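Local coordinates for protein putative acyl-CoA N-acyltransferase (Klebsiella pneumoniae subsp. pneumoniae, PDB 3LOD) that probably transfers an acyl group from acyl-CoA to an amine, as is usual for GNAT-fold N-acyltransferases, at residues 19-24 with 78-82; 47-52 with 64-69; 104-110 with 150-154; 110-114 with 131-137. One frame throughout, in Å; residues are numbered along the deposited sequence.

Contact 1: residues 19-24 with 78-82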
loop_
_atom_site.group_PDB
_atom_site.type_symbol
_atom_site.label_atom_id
_atom_site.label_comp_id
_atom_site.label_asym_id
_atom_site.label_seq_id
_atom_site.Cartn_x
_atom_site.Cartn_y
_atom_site.Cartn_z
ATOM N N LEU A 19 12.246 -3.419 2.096
ATOM C CA LEU A 19 11.113 -3.821 1.215
ATOM C C LEU A 19 10.838 -2.796 0.078
ATOM O O LEU A 19 10.801 -3.128 -1.091
ATOM C CB LEU A 19 9.890 -4.037 2.061
ATOM C CG LEU A 19 10.100 -5.130 3.099
ATOM C CD1 LEU A 19 9.201 -4.917 4.335
ATOM C CD2 LEU A 19 9.854 -6.493 2.423
ATOM N N ILE A 20 10.709 -1.544 0.460
ATOM C CA ILE A 20 10.633 -0.422 -0.428
ATOM C C ILE A 20 11.759 -0.422 -1.492
ATOM O O ILE A 20 11.498 -0.294 -2.683
ATOM C CB ILE A 20 10.630 0.837 0.492
ATOM C CG1 ILE A 20 9.296 0.884 1.223
ATOM C CG2 ILE A 20 10.815 2.139 -0.211
ATOM C CD1 ILE A 20 8.217 0.059 0.530
ATOM N N ALA A 21 13.006 -0.577 -1.060
ATOM C CA ALA A 21 14.138 -0.654 -1.983
ATOM C C ALA A 21 13.946 -1.815 -2.975
ATOM O O ALA A 21 14.144 -1.624 -4.194
ATOM C CB ALA A 21 15.421 -0.778 -1.227
ATOM N N ALA A 22 13.554 -2.989 -2.478
ATOM C CA ALA A 22 13.283 -4.146 -3.365
ATOM C C ALA A 22 12.121 -3.821 -4.330
ATOM O O ALA A 22 12.196 -4.153 -5.507
ATOM C CB ALA A 22 12.950 -5.460 -2.526
ATOM N N LEU A 23 11.050 -3.213 -3.825
ATOM C CA LEU A 23 9.925 -2.749 -4.667
ATOM C C LEU A 23 10.460 -1.910 -5.827
ATOM O O LEU A 23 10.154 -2.217 -6.984
ATOM C CB LEU A 23 8.905 -1.913 -3.856
ATOM C CG LEU A 23 7.665 -1.259 -4.518
ATOM C CD1 LEU A 23 6.697 -2.235 -5.159
ATOM C CD2 LEU A 23 6.890 -0.411 -3.533
ATOM N N ASP A 24 11.265 -0.883 -5.516
ATOM C CA ASP A 24 11.753 0.054 -6.491
ATOM C C ASP A 24 12.730 -0.614 -7.439
ATOM O O ASP A 24 12.827 -0.183 -8.603
ATOM C CB ASP A 24 12.456 1.237 -5.826
ATOM C CG ASP A 24 11.493 2.269 -5.232
ATOM O OD1 ASP A 24 10.241 2.122 -5.232
ATOM O OD2 ASP A 24 12.019 3.286 -4.737
ATOM N N LYS A 78 0.034 3.563 -0.986
ATOM C CA LYS A 78 1.246 3.506 -1.758
ATOM C C LYS A 78 2.249 2.645 -1.031
ATOM O O LYS A 78 2.040 2.223 0.153
ATOM C CB LYS A 78 1.772 4.902 -2.013
ATOM C CG LYS A 78 2.324 5.620 -0.811
ATOM C CD LYS A 78 2.312 7.156 -0.976
ATOM C CE LYS A 78 3.280 7.710 -2.034
ATOM N NZ LYS A 78 3.256 9.248 -1.980
ATOM N N ARG A 79 3.327 2.367 -1.752
ATOM C CA ARG A 79 4.420 1.561 -1.251
ATOM C C ARG A 79 4.018 0.210 -0.781
ATOM O O ARG A 79 4.568 -0.262 0.203
ATOM C CB ARG A 79 5.196 2.251 -0.124
ATOM C CG ARG A 79 5.684 3.680 -0.382
ATOM C CD ARG A 79 6.280 3.890 -1.761
ATOM N NE ARG A 79 7.525 4.635 -1.708
ATOM C CZ ARG A 79 8.500 4.417 -2.579
ATOM N NH1 ARG A 79 9.657 5.094 -2.484
ATOM N NH2 ARG A 79 8.312 3.483 -3.529
ATOM N N VAL A 80 3.117 -0.443 -1.491
ATOM C CA VAL A 80 2.696 -1.808 -1.191
ATOM C C VAL A 80 3.573 -2.828 -1.889
ATOM O O VAL A 80 3.759 -2.777 -3.120
ATOM C CB VAL A 80 1.214 -2.004 -1.657
ATOM C CG1 VAL A 80 0.718 -3.438 -1.422
ATOM C CG2 VAL A 80 0.361 -1.023 -0.909
ATOM N N TYR A 81 4.069 -3.811 -1.157
ATOM C CA TYR A 81 4.938 -4.834 -1.753
ATOM C C TYR A 81 4.885 -6.039 -0.853
ATOM O O TYR A 81 4.820 -5.876 0.388
ATOM C CB TYR A 81 6.341 -4.317 -1.709
ATOM C CG TYR A 81 7.420 -5.279 -2.174
ATOM C CD1 TYR A 81 7.628 -5.537 -3.564
ATOM C CD2 TYR A 81 8.300 -5.871 -1.248
ATOM C CE1 TYR A 81 8.695 -6.396 -3.995
ATOM C CE2 TYR A 81 9.361 -6.717 -1.669
ATOM C CZ TYR A 81 9.538 -6.969 -3.049
ATOM O OH TYR A 81 10.564 -7.774 -3.495
ATOM N N ILE A 82 4.937 -7.228 -1.455
ATOM C CA ILE A 82 5.071 -8.515 -0.746
ATOM C C ILE A 82 6.258 -9.218 -1.371
ATOM O O ILE A 82 6.301 -9.391 -2.614
ATOM C CB ILE A 82 3.874 -9.437 -1.052
ATOM C CG1 ILE A 82 2.533 -8.797 -0.688
ATOM C CG2 ILE A 82 4.102 -10.833 -0.467
ATOM C CD1 ILE A 82 2.403 -8.355 0.774
#
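Tyr81 lays its ring against Leu19 and Leu23 in the GNAT fold, where residues 19-24 of helix 14-26 cross residues 78-82 of strand 74-82; the axes of these segments lie 8.4 Å apart at 88°. This is the close-packed half of the contact. The tyrosine lifts its ring from the sheet to the helix by a chi1 of 175°, which sets CG opposite the backbone N, and one face comes to lie beneath a turn of helical backbone. Leu19 O and Leu23 N, themselves hydrogen-bonded to each other, both sit above that face. Leu23 CD1 reaches Tyr81 CD1 at 3.8 Å, and Leu19 CD2 adds a contact of 4.0 Å with Tyr81 CD2. Near the hydroxyl lies a single methyl, Ala22 CB, 3.5 Å from Tyr81 OH, and Ala22 is itself partly exposed.

Arg79 departs from strand geometry, with a positive phi of 56°. Lys78 still pairs with Ala66 and Tyr81 with Cys64, so the strand carries one extra residue, consistent with the beta bulge found in the corresponding strand of GNAT enzymes. The bent arginine chain climbs past Ile20, whose CG2 lies over one face of the guanidinium. Here the contact is looser and more solvent-accessible, and its grip is ionic: Arg79 NH2 donates nearly in its own plane to the syn side of Asp24 OD1, a salt bridge of 2.9 Å.

Contact 2: residues 47-52 with 64-69; sequences QTVIAL and CGAIVL
Ile50 sets its CB 4.3 Å from Ile67 CB and reaches along the hairpin until its CD1 comes within 4.4 Å of Leu69 CD1. These contacts belong to the antiparallel hairpin of strands 49-55 and 61-69; residues 49-52 and 64-69 run at 170° to each other. Ile50 and Ile67 are a hydrogen-bonded pair, linked by Ile50 N to Ile67 O at 2.8 Å and by Ile67 N to Ile50 O. Leu52 and Gly65 repeat the pattern, with Leu52 N to Gly65 O at 2.9 Å and Gly65 N to Leu52 O. Leu69 N also bonds to Thr48 O. Thr48 turns its hydroxyl back to Pro45 O, with OG1 placed between the backbone N and the carbonyl carbon (chi1 77°).

The two sheet faces are dressed differently. Ile50, Leu52 and Ile67 share one face, where Leu52 packs on Leu95, Ala98 and Leu99 of helix 91-104 and Ile67 also meets Leu99. Gly65 adds no side chain beside Leu52 on this face. Ala51 and Ala66 form a non-hydrogen-bonded pair on the other, their CB atoms 4.3 Å apart, followed by Val49 and Val68. CA-H...O contacts fill in between the amide bonds, as from Val49 CA to Ile67 O at 3.5 Å. Polar contact across the hairpin is thus confined to main-chain groups, and the side chains meet across it through hydrocarbon alone; the strands are held by main-chain bonds, while Leu52 and Ile67 fasten the hairpin to helix 91-104.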
loop_
_atom_site.group_PDB
_atom_site.type_symbol
_atom_site.label_atom_id
_atom_site.label_comp_id
_atom_site.label_asym_id
_atom_site.label_seq_id
_atom_site.Cartn_x
_atom_site.Cartn_y
_atom_site.Cartn_z
ATOM N N GLN A 47 1.715 11.896 11.803
ATOM C CA GLN A 47 0.301 11.631 12.057
ATOM C C GLN A 47 -0.373 11.259 10.733
ATOM O O GLN A 47 -1.300 10.454 10.710
ATOM C CB GLN A 47 -0.412 12.862 12.621
ATOM C CG GLN A 47 0.101 13.313 13.972
ATOM C CD GLN A 47 1.202 14.407 13.889
ATOM O OE1 GLN A 47 1.013 15.524 14.402
ATOM N NE2 GLN A 47 2.340 14.090 13.251
ATOM N N THR A 48 0.103 11.856 9.638
ATOM C CA THR A 48 -0.560 11.748 8.369
ATOM C C THR A 48 -0.190 10.475 7.625
ATOM O O THR A 48 -0.697 10.240 6.533
ATOM C CB THR A 48 -0.269 12.958 7.453
ATOM O OG1 THR A 48 1.045 12.830 6.878
ATOM C CG2 THR A 48 -0.458 14.309 8.212
ATOM N N VAL A 49 0.659 9.636 8.207
ATOM C CA VAL A 49 1.080 8.421 7.523
ATOM C C VAL A 49 0.717 7.166 8.314
ATOM O O VAL A 49 1.064 7.054 9.495
ATOM C CB VAL A 49 2.623 8.436 7.298
ATOM C CG1 VAL A 49 3.150 7.095 6.672
ATOM C CG2 VAL A 49 3.054 9.663 6.468
ATOM N N ILE A 50 -0.008 6.243 7.680
ATOM C CA ILE A 50 -0.191 4.903 8.232
ATOM C C ILE A 50 0.721 3.973 7.454
ATOM O O ILE A 50 0.705 3.967 6.204
ATOM C CB ILE A 50 -1.633 4.382 8.056
ATOM C CG1 ILE A 50 -2.619 5.171 8.910
ATOM C CG2 ILE A 50 -1.757 2.878 8.362
ATOM C CD1 ILE A 50 -4.020 5.067 8.307
ATOM N N ALA A 51 1.471 3.163 8.187
ATOM C CA ALA A 51 2.403 2.252 7.594
ATOM C C ALA A 51 2.347 0.957 8.383
ATOM O O ALA A 51 2.427 0.958 9.632
ATOM C CB ALA A 51 3.764 2.835 7.678
ATOM N N LEU A 52 2.244 -0.144 7.652
ATOM C CA LEU A 52 2.106 -1.491 8.242
ATOM C C LEU A 52 3.047 -2.513 7.601
ATOM O O LEU A 52 3.446 -2.342 6.435
ATOM C CB LEU A 52 0.666 -1.987 8.046
ATOM C CG LEU A 52 -0.499 -1.196 8.659
ATOM C CD1 LEU A 52 -1.868 -1.880 8.404
ATOM C CD2 LEU A 52 -0.301 -0.911 10.145
ATOM N N CYS A 64 4.866 -4.955 3.033
ATOM C CA CYS A 64 4.449 -3.747 3.733
ATOM C C CYS A 64 3.590 -2.888 2.876
ATOM O O CYS A 64 3.456 -3.174 1.663
ATOM C CB CYS A 64 5.664 -2.928 4.128
ATOM S SG CYS A 64 6.609 -2.348 2.667
ATOM N N GLY A 65 3.025 -1.825 3.471
ATOM C CA GLY A 65 2.301 -0.829 2.673
ATOM C C GLY A 65 1.927 0.357 3.534
ATOM O O GLY A 65 2.104 0.339 4.765
ATOM N N ALA A 66 1.395 1.394 2.897
ATOM C CA ALA A 66 1.190 2.646 3.604
ATOM C C ALA A 66 0.091 3.484 2.975
ATOM O O ALA A 66 -0.229 3.344 1.750
ATOM C CB ALA A 66 2.458 3.431 3.651
ATOM N N ILE A 67 -0.495 4.328 3.813
ATOM C CA ILE A 67 -1.541 5.233 3.379
ATOM C C ILE A 67 -1.172 6.595 3.898
ATOM O O ILE A 67 -0.857 6.753 5.091
ATOM C CB ILE A 67 -2.906 4.833 3.957
ATOM C CG1 ILE A 67 -3.389 3.565 3.275
ATOM C CG2 ILE A 67 -3.933 5.979 3.797
ATOM C CD1 ILE A 67 -4.573 2.935 3.966
ATOM N N VAL A 68 -1.213 7.572 3.001
ATOM C CA VAL A 68 -1.009 8.975 3.342
ATOM C C VAL A 68 -2.368 9.632 3.344
ATOM O O VAL A 68 -3.034 9.641 2.288
ATOM C CB VAL A 68 -0.188 9.660 2.271
ATOM C CG1 VAL A 68 -0.106 11.215 2.541
ATOM C CG2 VAL A 68 1.199 9.017 2.168
ATOM N N LEU A 69 -2.776 10.167 4.511
ATOM C CA LEU A 69 -4.080 10.824 4.723
ATOM C C LEU A 69 -4.106 12.346 4.540
ATOM O O LEU A 69 -3.253 13.065 5.046
ATOM C CB LEU A 69 -4.545 10.582 6.132
ATOM C CG LEU A 69 -4.592 9.205 6.732
ATOM C CD1 LEU A 69 -4.600 9.414 8.239
ATOM C CD2 LEU A 69 -5.879 8.649 6.271
#

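Contact 3: residues 104-110 with 150-154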
loop_
_atom_site.group_PDB
_atom_site.type_symbol
_atom_site.label_atom_id
_atom_site.label_comp_id
_atom_site.label_asym_id
_atom_site.label_seq_id
_atom_site.Cartn_x
_atom_site.Cartn_y
_atom_site.Cartn_z
ATOM N N ARG A 104 -10.099 3.688 8.149
ATOM C CA ARG A 104 -11.367 4.001 8.765
ATOM C C ARG A 104 -11.218 4.592 10.149
ATOM O O ARG A 104 -11.928 5.521 10.475
ATOM C CB ARG A 104 -12.277 2.800 8.858
ATOM C CG ARG A 104 -12.847 2.399 7.558
ATOM C CD ARG A 104 -13.864 1.237 7.702
ATOM N NE ARG A 104 -13.889 0.544 6.412
ATOM C CZ ARG A 104 -13.230 -0.591 6.145
ATOM N NH1 ARG A 104 -12.581 -1.242 7.109
ATOM N NH2 ARG A 104 -13.260 -1.098 4.916
ATOM N N GLN A 105 -10.326 4.089 10.988
ATOM C CA GLN A 105 -10.323 4.599 12.366
ATOM C C GLN A 105 -9.905 6.053 12.380
ATOM O O GLN A 105 -10.013 6.734 13.383
ATOM C CB GLN A 105 -9.371 3.818 13.248
ATOM C CG GLN A 105 -9.905 2.476 13.673
ATOM C CD GLN A 105 -8.763 1.441 13.866
ATOM O OE1 GLN A 105 -7.697 1.750 14.441
ATOM N NE2 GLN A 105 -8.985 0.210 13.360
ATOM N N ARG A 106 -9.408 6.509 11.244
ATOM C CA ARG A 106 -8.960 7.874 11.100
ATOM C C ARG A 106 -9.954 8.690 10.253
ATOM O O ARG A 106 -9.629 9.776 9.749
ATOM C CB ARG A 106 -7.543 7.863 10.527
ATOM C CG ARG A 106 -6.548 7.095 11.441
ATOM C CD ARG A 106 -6.127 7.948 12.634
ATOM N NE ARG A 106 -5.813 9.303 12.178
ATOM C CZ ARG A 106 -4.589 9.721 11.836
ATOM N NH1 ARG A 106 -3.515 8.903 11.923
ATOM N NH2 ARG A 106 -4.438 10.978 11.419
ATOM N N ASP A 107 -11.179 8.162 10.147
ATOM C CA ASP A 107 -12.289 8.777 9.402
ATOM C C ASP A 107 -12.078 8.868 7.917
ATOM O O ASP A 107 -12.741 9.678 7.261
ATOM C CB ASP A 107 -12.603 10.190 9.891
ATOM C CG ASP A 107 -13.124 10.216 11.311
ATOM O OD1 ASP A 107 -13.675 9.182 11.734
ATOM O OD2 ASP A 107 -12.989 11.277 11.983
ATOM N N CYS A 108 -11.161 8.084 7.381
ATOM C CA CYS A 108 -10.864 8.210 5.990
ATOM C C CYS A 108 -12.065 7.607 5.259
ATOM O O CYS A 108 -12.519 6.517 5.607
ATOM C CB CYS A 108 -9.593 7.437 5.663
ATOM S SG CYS A 108 -9.306 7.340 3.841
ATOM N N HIS A 109 -12.559 8.281 4.224
ATOM C CA HIS A 109 -13.724 7.790 3.552
ATOM C C HIS A 109 -13.497 7.211 2.140
ATOM O O HIS A 109 -14.357 6.487 1.603
ATOM C CB HIS A 109 -14.726 8.932 3.515
ATOM C CG HIS A 109 -14.209 10.174 2.845
ATOM N ND1 HIS A 109 -13.973 10.254 1.484
ATOM C CD2 HIS A 109 -13.930 11.402 3.338
ATOM C CE1 HIS A 109 -13.570 11.477 1.176
ATOM N NE2 HIS A 109 -13.527 12.188 2.287
ATOM N N THR A 110 -12.374 7.543 1.520
ATOM C CA THR A 110 -12.091 7.069 0.159
ATOM C C THR A 110 -10.599 6.829 0.106
ATOM O O THR A 110 -9.800 7.694 0.557
ATOM C CB THR A 110 -12.420 8.131 -0.850
ATOM O OG1 THR A 110 -13.814 8.465 -0.748
ATOM C CG2 THR A 110 -12.182 7.653 -2.218
ATOM N N GLU A 150 -9.758 3.759 -7.049
ATOM C CA GLU A 150 -10.200 4.110 -5.725
ATOM C C GLU A 150 -11.333 3.247 -5.275
ATOM O O GLU A 150 -11.866 2.488 -6.044
ATOM C CB GLU A 150 -10.558 5.590 -5.601
ATOM C CG GLU A 150 -11.807 6.063 -6.405
ATOM C CD GLU A 150 -12.342 7.450 -5.959
ATOM O OE1 GLU A 150 -13.596 7.611 -5.895
ATOM O OE2 GLU A 150 -11.510 8.361 -5.663
ATOM N N LYS A 151 -11.679 3.395 -4.010
ATOM C CA LYS A 151 -12.628 2.555 -3.339
ATOM C C LYS A 151 -13.250 3.372 -2.181
ATOM O O LYS A 151 -12.518 3.962 -1.387
ATOM C CB LYS A 151 -11.870 1.387 -2.743
ATOM C CG LYS A 151 -12.768 0.418 -2.051
ATOM C CD LYS A 151 -11.974 -0.594 -1.294
ATOM C CE LYS A 151 -12.928 -1.538 -0.650
ATOM N NZ LYS A 151 -12.213 -2.720 -0.166
ATOM N N PRO A 152 -14.599 3.405 -2.085
ATOM C CA PRO A 152 -15.223 4.051 -0.914
ATOM C C PRO A 152 -15.123 3.143 0.279
ATOM O O PRO A 152 -15.360 1.953 0.177
ATOM C CB PRO A 152 -16.680 4.245 -1.339
ATOM C CG PRO A 152 -16.934 3.309 -2.411
ATOM C CD PRO A 152 -15.613 2.936 -3.058
ATOM N N LEU A 153 -14.743 3.683 1.414
ATOM C CA LEU A 153 -14.490 2.810 2.549
ATOM C C LEU A 153 -15.678 2.659 3.461
ATOM O O LEU A 153 -15.931 1.557 3.975
ATOM C CB LEU A 153 -13.326 3.328 3.377
ATOM C CG LEU A 153 -11.914 3.357 2.798
ATOM C CD1 LEU A 153 -11.011 3.570 3.975
ATOM C CD2 LEU A 153 -11.540 2.077 2.096
ATOM N N PHE A 154 -16.409 3.760 3.644
ATOM C CA PHE A 154 -17.259 4.007 4.863
ATOM C C PHE A 154 -16.374 4.568 6.072
ATOM O O PHE A 154 -16.602 4.355 7.289
ATOM C CB PHE A 154 -18.191 2.791 5.193
ATOM C CG PHE A 154 -18.860 2.154 3.951
ATOM C CD1 PHE A 154 -19.553 2.946 3.006
ATOM C CD2 PHE A 154 -18.798 0.772 3.740
ATOM C CE1 PHE A 154 -20.159 2.385 1.875
ATOM C CE2 PHE A 154 -19.414 0.188 2.596
ATOM C CZ PHE A 154 -20.096 1.003 1.668
#
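Arg104 swings its CG beside the backbone N (chi1 -73°) and then runs extended (chi2 -175°), a course that carries NE back to Leu153 O. The bond is straight but long, 3.3 Å from Arg104 NE to Leu153 O, and counts as weak; the oxygen lies at the guanidinium edge, in its plane. Arg104 is at the C-terminal end of helix 91-104, which closes in a Schellman motif: Asp107, with positive phi, is the C-prime residue, Cys108 N bonds to Ala103 O and Asp107 N to Arg104 O.

From this cap the chain turns into strand 110-116 and meets strand 146-152 of the GNAT sheet. Thr110 and Pro152 form an antiparallel non-hydrogen-bonded pair, with Thr110 CA 3.5 Å from Lys151 O in a CA-H...O contact. Leu153 CD1 packs on Cys108 SG at 4.1 Å and lies 3.7 Å from the carbonyl O of Cys108; the leucine also packs on Ala103 of the helix. At the partly exposed flank Glu150 points its carboxylate to Thr110, OE2 standing 3.6 Å from CG2; Glu150 OE2 also has long, weak ion pairs with Arg112 and Arg134.

The threonine hydroxyl takes part in another link: His109 ND1 and Thr110 OG1 share a hydrogen bond of 2.9 Å at the edge of the imidazole, whose NE2 is bonded to Glu72 O. One main-chain bond joins the two segments, 2.8 Å from Leu153 N to His109 O, almost straight at the hydrogen although the donor stands well above the carbonyl plane.

Contact 4: residues 110-114 with 131-137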
loop_
_atom_site.group_PDB
_atom_site.type_symbol
_atom_site.label_atom_id
_atom_site.label_comp_id
_atom_site.label_asym_id
_atom_site.label_seq_id
_atom_site.Cartn_x
_atom_site.Cartn_y
_atom_site.Cartn_z
ATOM N N THR A 110 -12.374 7.543 1.520
ATOM C CA THR A 110 -12.091 7.069 0.159
ATOM C C THR A 110 -10.599 6.829 0.106
ATOM O O THR A 110 -9.800 7.694 0.557
ATOM C CB THR A 110 -12.420 8.131 -0.850
ATOM O OG1 THR A 110 -13.814 8.465 -0.748
ATOM C CG2 THR A 110 -12.182 7.653 -2.218
ATOM N N LEU A 111 -10.219 5.646 -0.396
ATOM C CA LEU A 111 -8.821 5.353 -0.661
ATOM C C LEU A 111 -8.559 5.399 -2.105
ATOM O O LEU A 111 -9.285 4.775 -2.834
ATOM C CB LEU A 111 -8.488 3.950 -0.236
ATOM C CG LEU A 111 -7.849 3.895 1.108
ATOM C CD1 LEU A 111 -7.307 2.501 1.206
ATOM C CD2 LEU A 111 -6.740 4.981 1.200
ATOM N N ARG A 112 -7.497 6.073 -2.519
ATOM C CA ARG A 112 -7.104 6.056 -3.914
ATOM C C ARG A 112 -5.694 5.583 -4.054
ATOM O O ARG A 112 -4.928 5.698 -3.101
ATOM C CB ARG A 112 -7.101 7.465 -4.450
ATOM C CG ARG A 112 -8.286 8.177 -4.090
ATOM C CD ARG A 112 -7.909 9.569 -3.756
ATOM N NE ARG A 112 -8.907 10.382 -4.385
ATOM C CZ ARG A 112 -8.822 11.691 -4.461
ATOM N NH1 ARG A 112 -7.778 12.301 -3.878
ATOM N NH2 ARG A 112 -9.807 12.370 -5.063
ATOM N N LEU A 113 -5.315 5.130 -5.260
ATOM C CA LEU A 113 -3.927 4.771 -5.477
ATOM C C LEU A 113 -3.558 5.003 -6.921
ATOM O O LEU A 113 -4.430 4.973 -7.799
ATOM C CB LEU A 113 -3.664 3.279 -5.071
ATOM C CG LEU A 113 -4.528 2.324 -5.885
ATOM C CD1 LEU A 113 -3.816 1.949 -7.186
ATOM C CD2 LEU A 113 -4.980 1.092 -5.143
ATOM N N GLU A 114 -2.261 5.213 -7.151
ATOM C CA GLU A 114 -1.655 5.207 -8.481
ATOM C C GLU A 114 -0.637 4.037 -8.502
ATOM O O GLU A 114 0.162 3.920 -7.588
ATOM C CB GLU A 114 -0.959 6.567 -8.715
ATOM C CG GLU A 114 -0.276 6.803 -10.095
ATOM C CD GLU A 114 1.040 6.009 -10.334
ATOM O OE1 GLU A 114 2.006 6.060 -9.512
ATOM O OE2 GLU A 114 1.109 5.330 -11.391
ATOM N N TYR A 131 -11.626 -1.929 -5.687
ATOM C CA TYR A 131 -11.065 -0.705 -6.264
ATOM C C TYR A 131 -11.493 -0.614 -7.704
ATOM O O TYR A 131 -11.608 -1.636 -8.346
ATOM C CB TYR A 131 -9.538 -0.681 -6.167
ATOM C CG TYR A 131 -9.113 -0.484 -4.759
ATOM C CD1 TYR A 131 -8.721 0.775 -4.285
ATOM C CD2 TYR A 131 -9.158 -1.541 -3.861
ATOM C CE1 TYR A 131 -8.350 0.976 -2.899
ATOM C CE2 TYR A 131 -8.797 -1.362 -2.504
ATOM C CZ TYR A 131 -8.408 -0.101 -2.042
ATOM O OH TYR A 131 -8.091 0.012 -0.711
ATOM N N GLN A 132 -11.728 0.594 -8.208
ATOM C CA GLN A 132 -12.157 0.772 -9.585
ATOM C C GLN A 132 -11.305 1.802 -10.277
ATOM O O GLN A 132 -10.881 2.768 -9.652
ATOM C CB GLN A 132 -13.589 1.257 -9.629
ATOM C CG GLN A 132 -14.546 0.562 -8.683
ATOM C CD GLN A 132 -15.868 0.325 -9.336
ATOM O OE1 GLN A 132 -16.872 0.852 -8.897
ATOM N NE2 GLN A 132 -15.873 -0.439 -10.426
ATOM N N THR A 133 -11.055 1.625 -11.570
ATOM C CA THR A 133 -10.201 2.580 -12.265
ATOM C C THR A 133 -10.848 3.975 -12.240
ATOM O O THR A 133 -12.089 4.122 -12.140
ATOM C CB THR A 133 -9.899 2.147 -13.726
ATOM O OG1 THR A 133 -11.111 1.708 -14.328
ATOM C CG2 THR A 133 -8.934 0.990 -13.788
ATOM N N ARG A 134 -10.018 5.008 -12.300
ATOM C CA ARG A 134 -10.526 6.372 -12.335
ATOM C C ARG A 134 -9.446 7.242 -12.990
ATOM O O ARG A 134 -8.388 6.742 -13.370
ATOM C CB ARG A 134 -10.837 6.849 -10.923
ATOM C CG ARG A 134 -9.622 7.368 -10.256
ATOM C CD ARG A 134 -9.836 7.661 -8.840
ATOM N NE ARG A 134 -10.670 8.842 -8.779
ATOM C CZ ARG A 134 -10.234 10.091 -8.941
ATOM N NH1 ARG A 134 -11.090 11.083 -8.882
ATOM N NH2 ARG A 134 -8.941 10.343 -9.161
ATOM N N CYS A 135 -9.719 8.534 -13.140
ATOM C CA CYS A 135 -8.748 9.492 -13.695
ATOM C C CYS A 135 -7.705 9.886 -12.667
ATOM O O CYS A 135 -7.930 9.722 -11.477
ATOM C CB CYS A 135 -9.452 10.805 -14.089
ATOM S SG CYS A 135 -11.151 10.625 -14.517
ATOM N N ALA A 136 -6.622 10.492 -13.147
ATOM C CA ALA A 136 -5.664 11.244 -12.329
ATOM C C ALA A 136 -6.289 12.058 -11.190
ATOM O O ALA A 136 -7.356 12.623 -11.366
ATOM C CB ALA A 136 -4.871 12.171 -13.232
ATOM N N PHE A 137 -5.616 12.112 -10.038
ATOM C CA PHE A 137 -5.993 12.981 -8.916
ATOM C C PHE A 137 -4.725 13.645 -8.431
ATOM O O PHE A 137 -3.633 13.141 -8.683
ATOM C CB PHE A 137 -6.653 12.192 -7.767
ATOM C CG PHE A 137 -5.911 10.900 -7.354
ATOM C CD1 PHE A 137 -6.222 9.702 -7.924
ATOM C CD2 PHE A 137 -4.964 10.908 -6.369
ATOM C CE1 PHE A 137 -5.562 8.517 -7.556
ATOM C CE2 PHE A 137 -4.289 9.733 -6.004
ATOM C CZ PHE A 137 -4.589 8.548 -6.586
#
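Arg112 and Leu113 lie on strand 110-116, and the segment from Tyr131 to Phe137 curves past it without a backbone hydrogen bond between them. The nearest CA pairs, Arg112 with Tyr131 and Glu114 with Ala136, are 8.2 Å apart, so the gap is spanned mainly by side chains. Tyr131 packs on two leucines of the strand, where Leu113 CD2 approaches its CD1 at 3.9 Å and Leu111 CB its CE1 at 4.0 Å. Phe137 serves Arg112. Its chi1 of 47°, with CG between the backbone N and the carbonyl carbon, turns the ring onto the arginine, whose CB makes a CH-pi contact 3.9 Å from the ring centroid of Phe137. The two side chains slide past each other in opposite directions, with guanidinium and ring planes 20° apart, and Phe137 CB sits over the centre of the guanidinium. Arg134 NH1 comes within 4.2 Å of Arg112 NH2, an approach of like charges.

Strand 146-152 lies between the two segments in the sheet, pairing with strand 110-116 through Lys151 and Leu111, and with 132-134 through Glu150 and Gln132. Phe137 meets the ring of Phe148 on that same strand, and Tyr131 OH bonds to Glu100 of helix 91-104.

From the N terminus, contact 1 opens on helix 14-26 and closes on strand 74-82, bringing the helix onto the sheet. Within that loop lies the whole of contact 2, the hairpin of 49-55 and 61-69; the two meet through backbone bonds between strands 61-69 and 74-82 and where Cys64 packs on Leu19 and Ile20. Contact 3 opens only after both have closed, and joins the end of helix 91-104 to the C-terminal strand 146-152. It encloses contact 4, sharing Thr110 with it, so no loops cross. Arg106 reaches back to Gln47 and Leu69, and Ile67 touches Leu111, tying the later contacts to the hairpin. All four involve strands of one mixed sheet.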